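Aac(6')-ib (PDB 2BUE) probably transfers the acetyl group of acetyl-CoA to the 6'-amino group of aminoglycosides such as kanamycin B, conferring resistance to these antibiotics. Local coordinates at residues A62-Q65 with E66-P70; E107-D111 with P112-G116. The protein carries 2 engineered substitutions. One frame throughout, in Å; residues are numbered along the deposited sequence.

Contact 1 (A62-Q65 with E66-P70); sequences ADVQ and EQYLP. With RIO (ribostamycin), chain C.
Val64 and Tyr68 meet one helical turn apart: methyl CG1 of Val64 lies 4.0 Å from Tyr68 CD2, the two side chains set at a slant to one another. CG1 stands anti to the backbone N of Val64 (chi1 174°), which brings this methyl to the tyrosine. The carbonyl of Val64 comes to the same ring at its edge, near the ring plane, while its O accepts the backbone N-H of Tyr68 at 2.9 Å. On the flank of the helix, Asp63 and Gln67 run side by side, and the CB of Gln67 sits 3.2 Å from Asp63 O. Glu66, its chain extended beyond CG, lies back along the turn, with CG 3.0 Å from Ala62 O. These pairs follow the i to i+4 pattern of an alpha helix, within the short helix 61-68 of the GNAT domain: Glu66 N to Ala62 O (2.8 Å) and Gln67 N to Asp63 O (2.9 Å) repeat the bond made by Tyr68. Next along the chain, Leu69 rests its CB 3.4 Å from Gln65 O and takes the N-cap position of helix 70-74. At the far end of the tyrosine, OH accepts a hydrogen bond from O1 of ribostamycin (3.1 Å) and is also bonded to Trp52 NE1, two partners that fix where the hydroxyl sits in the aminoglycoside pocket. Leu36, Leu39 and Leu43 of helix 36-43 pack against Tyr68, and Leu43 also touches Val64. Further back, Thr60 OG1 is hydrogen-bonded to Asp63 N near the start of the helix.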
ATOM      1  N   ALA A  62       9.774  19.207   4.045  1.00 12.00           N
ATOM      2  CA  ALA A  62       8.754  19.650   5.021  1.00 13.20           C
ATOM      3  C   ALA A  62       7.406  18.967   4.774  1.00 13.14           C
ATOM      4  O   ALA A  62       6.734  18.549   5.735  1.00 13.46           O
ATOM      5  CB  ALA A  62       8.574  21.170   4.973  1.00 13.75           C
ATOM      6  N   ASP A  63       6.998  18.884   3.507  1.00 12.53           N
ATOM      7  CA  ASP A  63       5.754  18.167   3.138  1.00 13.32           C
ATOM      8  C   ASP A  63       5.781  16.749   3.690  1.00 13.53           C
ATOM      9  O   ASP A  63       4.819  16.292   4.343  1.00 13.43           O
ATOM     10  CB  ASP A  63       5.588  18.081   1.625  1.00 12.89           C
ATOM     11  CG  ASP A  63       5.203  19.403   0.982  1.00 14.20           C
ATOM     12  OD1 ASP A  63       4.754  20.329   1.704  1.00 16.06           O
ATOM     13  OD2 ASP A  63       5.357  19.489  -0.260  1.00 15.99           O
ATOM     14  N   VAL A  64       6.887  16.048   3.454  1.00 13.28           N
ATOM     15  CA  VAL A  64       6.964  14.637   3.867  1.00 13.60           C
ATOM     16  C   VAL A  64       6.985  14.549   5.391  1.00 14.23           C
ATOM     17  O   VAL A  64       6.336  13.673   5.991  1.00 14.78           O
ATOM     18  CB  VAL A  64       8.175  13.909   3.238  1.00 13.58           C
ATOM     19  CG1 VAL A  64       8.311  12.474   3.804  1.00 13.63           C
ATOM     20  CG2 VAL A  64       8.053  13.847   1.723  1.00 11.70           C
ATOM     21  N   GLN A  65       7.731  15.448   6.033  1.00 14.28           N
ATOM     22  CA  GLN A  65       7.748  15.500   7.493  1.00 15.71           C
ATOM     23  C   GLN A  65       6.376  15.762   8.111  1.00 16.55           C
ATOM     24  O   GLN A  65       6.050  15.165   9.146  1.00 18.31           O
ATOM     25  CB  GLN A  65       8.774  16.519   7.994  1.00 14.71           C
ATOM     26  CG  GLN A  65      10.207  16.080   7.710  1.00 15.43           C
ATOM     27  CD  GLN A  65      11.208  17.212   7.919  1.00 15.76           C
ATOM     28  OE1 GLN A  65      10.872  18.395   7.742  1.00 15.97           O
ATOM     29  NE2 GLN A  65      12.436  16.856   8.288  1.00 16.36           N
ATOM     30  N   GLU A  66       5.607  16.657   7.494  1.00 16.77           N
ATOM     31  CA  GLU A  66       4.282  17.053   7.984  1.00 17.88           C
ATOM     32  C   GLU A  66       3.198  16.027   7.695  1.00 17.75           C
ATOM     33  O   GLU A  66       2.227  15.920   8.461  1.00 18.78           O
ATOM     34  CB  GLU A  66       3.871  18.394   7.370  1.00 18.42           C
ATOM     35  CG  GLU A  66       4.761  19.526   7.845  1.00 20.79           C
ATOM     36  CD  GLU A  66       4.537  20.844   7.110  1.00 26.53           C
ATOM     37  OE1 GLU A  66       3.696  20.916   6.180  1.00 28.21           O
ATOM     38  OE2 GLU A  66       5.216  21.825   7.493  1.00 31.26           O
ATOM     39  N   GLN A  67       3.351  15.295   6.597  1.00 15.67           N
ATOM     40  CA  GLN A  67       2.291  14.422   6.089  1.00 15.65           C
ATOM     41  C   GLN A  67       2.491  12.954   6.432  1.00 14.19           C
ATOM     42  O   GLN A  67       1.501  12.208   6.564  1.00 14.05           O
ATOM     43  CB  GLN A  67       2.147  14.578   4.577  1.00 15.84           C
ATOM     44  CG  GLN A  67       1.587  15.958   4.223  1.00 20.94           C
ATOM     45  CD  GLN A  67       1.667  16.298   2.760  1.00 25.43           C
ATOM     46  OE1 GLN A  67       1.498  15.440   1.890  1.00 28.86           O
ATOM     47  NE2 GLN A  67       1.914  17.573   2.474  1.00 26.67           N
ATOM     48  N   TYR A  68       3.750  12.543   6.570  1.00 12.62           N
ATOM     49  CA  TYR A  68       4.059  11.115   6.756  1.00 11.55           C
ATOM     50  C   TYR A  68       4.573  10.761   8.157  1.00 11.42           C
ATOM     51  O   TYR A  68       4.866   9.589   8.432  1.00 10.36           O
ATOM     52  CB  TYR A  68       5.037  10.585   5.691  1.00 12.04           C
ATOM     53  CG  TYR A  68       4.438  10.484   4.306  1.00 11.37           C
ATOM     54  CD1 TYR A  68       3.898   9.269   3.853  1.00 13.46           C
ATOM     55  CD2 TYR A  68       4.411  11.589   3.454  1.00 13.40           C
ATOM     56  CE1 TYR A  68       3.377   9.152   2.586  1.00 13.96           C
ATOM     57  CE2 TYR A  68       3.858  11.497   2.168  1.00 14.24           C
ATOM     58  CZ  TYR A  68       3.341  10.271   1.748  1.00 14.89           C
ATOM     59  OH  TYR A  68       2.802  10.163   0.484  1.00 16.80           O
ATOM     60  N   LEU A  69       4.678  11.756   9.048  1.00 11.76           N
ATOM     61  CA  LEU A  69       5.037  11.457  10.433  1.00 12.50           C
ATOM     62  C   LEU A  69       4.027  10.426  10.924  1.00 12.02           C
ATOM     63  O   LEU A  69       2.834  10.641  10.727  1.00 11.44           O
ATOM     64  CB  LEU A  69       4.955  12.719  11.289  1.00 13.80           C
ATOM     65  CG  LEU A  69       5.424  12.580  12.743  1.00 14.35           C
ATOM     66  CD1 LEU A  69       6.917  12.259  12.840  1.00 14.75           C
ATOM     67  CD2 LEU A  69       5.049  13.875  13.498  1.00 13.72           C
ATOM     68  N   PRO A  70       4.504   9.286  11.483  1.00 12.38           N
ATOM     69  CA  PRO A  70       3.556   8.227  11.860  1.00 12.63           C
ATOM     70  C   PRO A  70       2.374   8.721  12.712  1.00 12.68           C
ATOM     71  O   PRO A  70       1.239   8.314  12.486  1.00 12.47           O
ATOM     72  CB  PRO A  70       4.444   7.179  12.556  1.00 13.08           C
ATOM     73  CG  PRO A  70       5.761   7.300  11.824  1.00 14.06           C
ATOM     74  CD  PRO A  70       5.897   8.847  11.674  1.00 13.06           C
TER
HETATM   75  O1  RIO C1201       0.154   8.615   0.951  1.00 28.45           O
HETATM   76  C1  RIO C1201      -0.120   9.015   2.302  1.00 26.97           C
HETATM   77  C2  RIO C1201      -1.204  10.100   2.276  1.00 26.43           C
HETATM   78  O2  RIO C1201      -2.091   9.943   1.150  1.00 23.57           O
HETATM   79  C3  RIO C1201      -3.225   9.151   1.540  1.00 21.54           C
HETATM   80  O3  RIO C1201      -3.141   7.828   0.971  1.00 12.35           O
HETATM   81  C4  RIO C1201      -4.339   7.439   0.190  1.00 12.01           C
HETATM   82  C5  RIO C1201      -5.442   6.815   1.093  1.00 11.32           C
HETATM   83  O4  RIO C1201      -5.898   7.762   2.044  1.00 12.18           O
HETATM   84  C6  RIO C1201      -6.642   6.247   0.314  1.00  9.19           C
HETATM   85  N1  RIO C1201      -7.534   5.523   1.265  1.00  9.78           N
HETATM   86  C7  RIO C1201      -6.154   5.259  -0.780  1.00 10.47           C
HETATM   87  C8  RIO C1201      -5.146   5.954  -1.719  1.00  9.08           C
HETATM   88  N2  RIO C1201      -4.766   4.998  -2.797  1.00  9.05           N
HETATM   89  C9  RIO C1201      -3.889   6.445  -0.921  1.00 10.33           C
HETATM   90  O5  RIO C1201      -3.099   7.199  -1.885  1.00  9.72           O
HETATM   91  C10 RIO C1201      -1.692   6.980  -1.771  1.00 11.28           C
HETATM   92  O6  RIO C1201      -1.296   5.845  -2.502  1.00 12.89           O
HETATM   93  C11 RIO C1201      -1.383   5.957  -3.968  1.00 14.40           C
HETATM   94  C12 RIO C1201      -0.743   4.666  -4.533  1.00 13.70           C
HETATM   95  N3  RIO C1201      -1.677   3.535  -4.418  1.00 14.04           N
HETATM   96  C13 RIO C1201      -0.627   7.220  -4.482  1.00 15.01           C
HETATM   97  O7  RIO C1201      -0.899   7.354  -5.898  1.00 15.24           O
HETATM   98  C14 RIO C1201      -1.111   8.477  -3.718  1.00 13.41           C
HETATM   99  O8  RIO C1201      -0.459   9.695  -4.178  1.00 16.95           O
HETATM  100  C15 RIO C1201      -0.957   8.284  -2.201  1.00 11.63           C
HETATM  101  N4  RIO C1201      -1.463   9.428  -1.441  1.00 13.16           N
HETATM  102  C16 RIO C1201      -3.235   9.164   3.090  1.00 25.05           C
HETATM  103  O9  RIO C1201      -4.445   9.790   3.485  1.00 27.78           O
HETATM  104  C17 RIO C1201      -2.114  10.144   3.482  1.00 28.15           C
HETATM  105  O10 RIO C1201      -2.696  11.476   3.548  1.00 31.26           O

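Contact 2 (E107-D111 with P112-G116); sequences EEETD and PGVRG
Asp111 holds the turn to Val114 with backbone and carboxylate. Val114 N reaches Asp111 O at 3.2 Å, nearly straight at the hydrogen (168°) but from above the carbonyl plane. Gly113 N donates to Asp111 OD1 at 2.8 Å, also from above the acceptor plane; CG anti to the backbone N (chi1 178°) swings the carboxylate towards that N-H, and OD2 is bonded to Thr150 OG1. Before the turn, Glu109 OE2 accepts from Asp111 N at 2.9 Å and Thr110 N at 3.0 Å, both on the anti side and tilted out of the carboxylate plane. After it, Arg115 NH1 gives Pro112 O a straight bond of 2.7 Å in the guanidinium plane and a second, more bent one to Val114 O. A water donates to Asp111 O and Val114 O, bridging the two ends of the turn. In the packing, Val114 CG2 lies 3.7 Å from Asp111 CB and 3.5 Å from Glu109 OE1; the bend of Glu109 at chi2 (58°) turns its carboxylate back towards the valine. Asp111 to Val114 form a type I beta turn whose first side chain accepts the i+2 N-H, an Asx turn, leading into strand 114-121 of the GNAT sheet.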
ATOM      1  N   GLU A 107     -16.596   6.166   0.923  0.50 13.84           N
ATOM      2  CA  GLU A 107     -17.824   6.650   1.572  0.50 15.58           C
ATOM      3  C   GLU A 107     -18.984   5.646   1.594  0.50 15.62           C
ATOM      4  O   GLU A 107     -19.956   5.822   2.357  0.50 16.26           O
ATOM      5  CB  GLU A 107     -18.266   7.979   0.949  0.50 15.13           C
ATOM      6  CG  GLU A 107     -17.300   9.125   1.222  0.50 16.79           C
ATOM      7  CD  GLU A 107     -17.806  10.459   0.721  0.50 17.67           C
ATOM      8  OE1 GLU A 107     -18.594  10.474  -0.248  0.50 19.37           O
ATOM      9  OE2 GLU A 107     -17.395  11.490   1.294  0.50 21.04           O
ATOM     10  N   GLU A 108     -18.899   4.606   0.765  1.00 15.33           N
ATOM     11  CA  GLU A 108     -19.911   3.516   0.773  1.00 16.52           C
ATOM     12  C   GLU A 108     -19.528   2.358   1.685  1.00 15.38           C
ATOM     13  O   GLU A 108     -20.316   1.415   1.862  1.00 14.97           O
ATOM     14  CB  GLU A 108     -20.181   2.946  -0.628  1.00 18.02           C
ATOM     15  CG  GLU A 108     -20.385   3.973  -1.749  1.00 24.36           C
ATOM     16  CD  GLU A 108     -21.238   5.161  -1.351  1.00 30.96           C
ATOM     17  OE1 GLU A 108     -22.335   4.964  -0.766  1.00 35.76           O
ATOM     18  OE2 GLU A 108     -20.812   6.309  -1.643  1.00 35.14           O
ATOM     19  N   GLU A 109     -18.312   2.400   2.238  1.00 13.71           N
ATOM     20  CA  GLU A 109     -17.885   1.302   3.104  1.00 13.22           C
ATOM     21  C   GLU A 109     -18.737   1.244   4.385  1.00 12.90           C
ATOM     22  O   GLU A 109     -19.145   2.287   4.915  1.00 14.01           O
ATOM     23  CB  GLU A 109     -16.396   1.413   3.447  1.00 11.45           C
ATOM     24  CG  GLU A 109     -15.863   0.203   4.234  1.00 13.15           C
ATOM     25  CD  GLU A 109     -16.067  -1.114   3.502  1.00 12.61           C
ATOM     26  OE1 GLU A 109     -15.312  -1.368   2.546  1.00 11.90           O
ATOM     27  OE2 GLU A 109     -16.948  -1.911   3.902  1.00 11.08           O
ATOM     28  N   THR A 110     -19.021   0.024   4.837  1.00 13.90           N
ATOM     29  CA  THR A 110     -19.760  -0.193   6.081  1.00 14.72           C
ATOM     30  C   THR A 110     -19.036  -1.137   7.047  1.00 14.78           C
ATOM     31  O   THR A 110     -19.386  -1.198   8.243  1.00 14.72           O
ATOM     32  CB  THR A 110     -21.181  -0.767   5.789  1.00 15.60           C
ATOM     33  OG1 THR A 110     -21.064  -2.071   5.225  1.00 16.57           O
ATOM     34  CG2 THR A 110     -21.923   0.130   4.796  1.00 18.26           C
ATOM     35  N   ASP A 111     -18.023  -1.849   6.551  1.00 12.86           N
ATOM     36  CA  ASP A 111     -17.354  -2.892   7.336  1.00 12.27           C
ATOM     37  C   ASP A 111     -16.047  -2.345   7.935  1.00 12.70           C
ATOM     38  O   ASP A 111     -15.121  -2.058   7.204  1.00 11.78           O
ATOM     39  CB  ASP A 111     -17.093  -4.113   6.441  1.00 12.38           C
ATOM     40  CG  ASP A 111     -16.356  -5.251   7.161  1.00 12.26           C
ATOM     41  OD1 ASP A 111     -16.033  -5.140   8.378  1.00 12.01           O
ATOM     42  OD2 ASP A 111     -16.131  -6.296   6.511  1.00 13.43           O
ATOM     43  N   PRO A 112     -15.971  -2.207   9.276  1.00 12.86           N
ATOM     44  CA  PRO A 112     -14.757  -1.614   9.854  1.00 12.71           C
ATOM     45  C   PRO A 112     -13.531  -2.550   9.760  1.00 11.55           C
ATOM     46  O   PRO A 112     -12.409  -2.125  10.094  1.00 13.01           O
ATOM     47  CB  PRO A 112     -15.146  -1.403  11.328  1.00 13.32           C
ATOM     48  CG  PRO A 112     -16.091  -2.482  11.617  1.00 13.72           C
ATOM     49  CD  PRO A 112     -16.923  -2.629  10.322  1.00 13.53           C
ATOM     50  N   GLY A 113     -13.754  -3.798   9.328  1.00 10.84           N
ATOM     51  CA  GLY A 113     -12.694  -4.801   9.152  1.00 10.63           C
ATOM     52  C   GLY A 113     -11.935  -4.688   7.833  1.00 10.13           C
ATOM     53  O   GLY A 113     -10.925  -5.379   7.617  1.00 10.45           O
ATOM     54  N   VAL A 114     -12.439  -3.837   6.934  1.00  9.96           N
ATOM     55  CA  VAL A 114     -11.804  -3.676   5.628  1.00  9.35           C
ATOM     56  C   VAL A 114     -10.529  -2.811   5.762  1.00  9.57           C
ATOM     57  O   VAL A 114     -10.563  -1.734   6.376  1.00  9.95           O
ATOM     58  CB  VAL A 114     -12.785  -3.077   4.582  1.00 10.00           C
ATOM     59  CG1 VAL A 114     -12.062  -2.862   3.251  1.00 10.39           C
ATOM     60  CG2 VAL A 114     -13.994  -4.012   4.400  1.00  9.80           C
ATOM     61  N   ARG A 115      -9.409  -3.305   5.224  1.00  9.13           N
ATOM     62  CA  ARG A 115      -8.135  -2.574   5.247  1.00  8.39           C
ATOM     63  C   ARG A 115      -7.683  -2.365   3.813  1.00  9.27           C
ATOM     64  O   ARG A 115      -7.840  -3.274   3.001  1.00  9.74           O
ATOM     65  CB  ARG A 115      -7.034  -3.361   5.954  1.00  9.19           C
ATOM     66  CG  ARG A 115      -7.365  -3.717   7.390  1.00  8.13           C
ATOM     67  CD  ARG A 115      -7.139  -2.504   8.317  1.00  9.42           C
ATOM     68  NE  ARG A 115      -7.593  -2.833   9.674  1.00  8.45           N
ATOM     69  CZ  ARG A 115      -8.856  -2.728  10.078  1.00 11.85           C
ATOM     70  NH1 ARG A 115      -9.811  -2.302   9.246  1.00 10.26           N
ATOM     71  NH2 ARG A 115      -9.178  -3.062  11.320  1.00 11.41           N
ATOM     72  N   GLY A 116      -7.151  -1.182   3.507  1.00  8.46           N
ATOM     73  CA  GLY A 116      -6.570  -0.989   2.183  1.00  8.73           C
ATOM     74  C   GLY A 116      -5.064  -0.876   2.301  1.00  8.81           C
ATOM     75  O   GLY A 116      -4.531  -0.628   3.390  1.00  8.40           O
TER
HETATM   76  O   HOH W   1     -12.919  -0.392   6.963  1.00 10.60           O

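Overall arrangement
Contacts 1 and 2 follow one another along the chain within the GNAT domain and do not touch: their centres are 25 Å apart and their nearest atoms about 13 Å. Contact 1 reaches the ribostamycin pocket through Tyr68, whereas the Val114 side chain of contact 2 remains about 10 Å from the antibiotic. Strand 114-121 nevertheless runs from contact 2 towards the active site, carrying Asp118, which is hydrogen-bonded to ribostamycin, and Gln119, which binds acetyl-CoA. The Tyr68 side chain is about 11 Å from that of Gln119 and about 11 Å from the bound coenzyme A, placing contact 1 on the aminoglycoside side of the site.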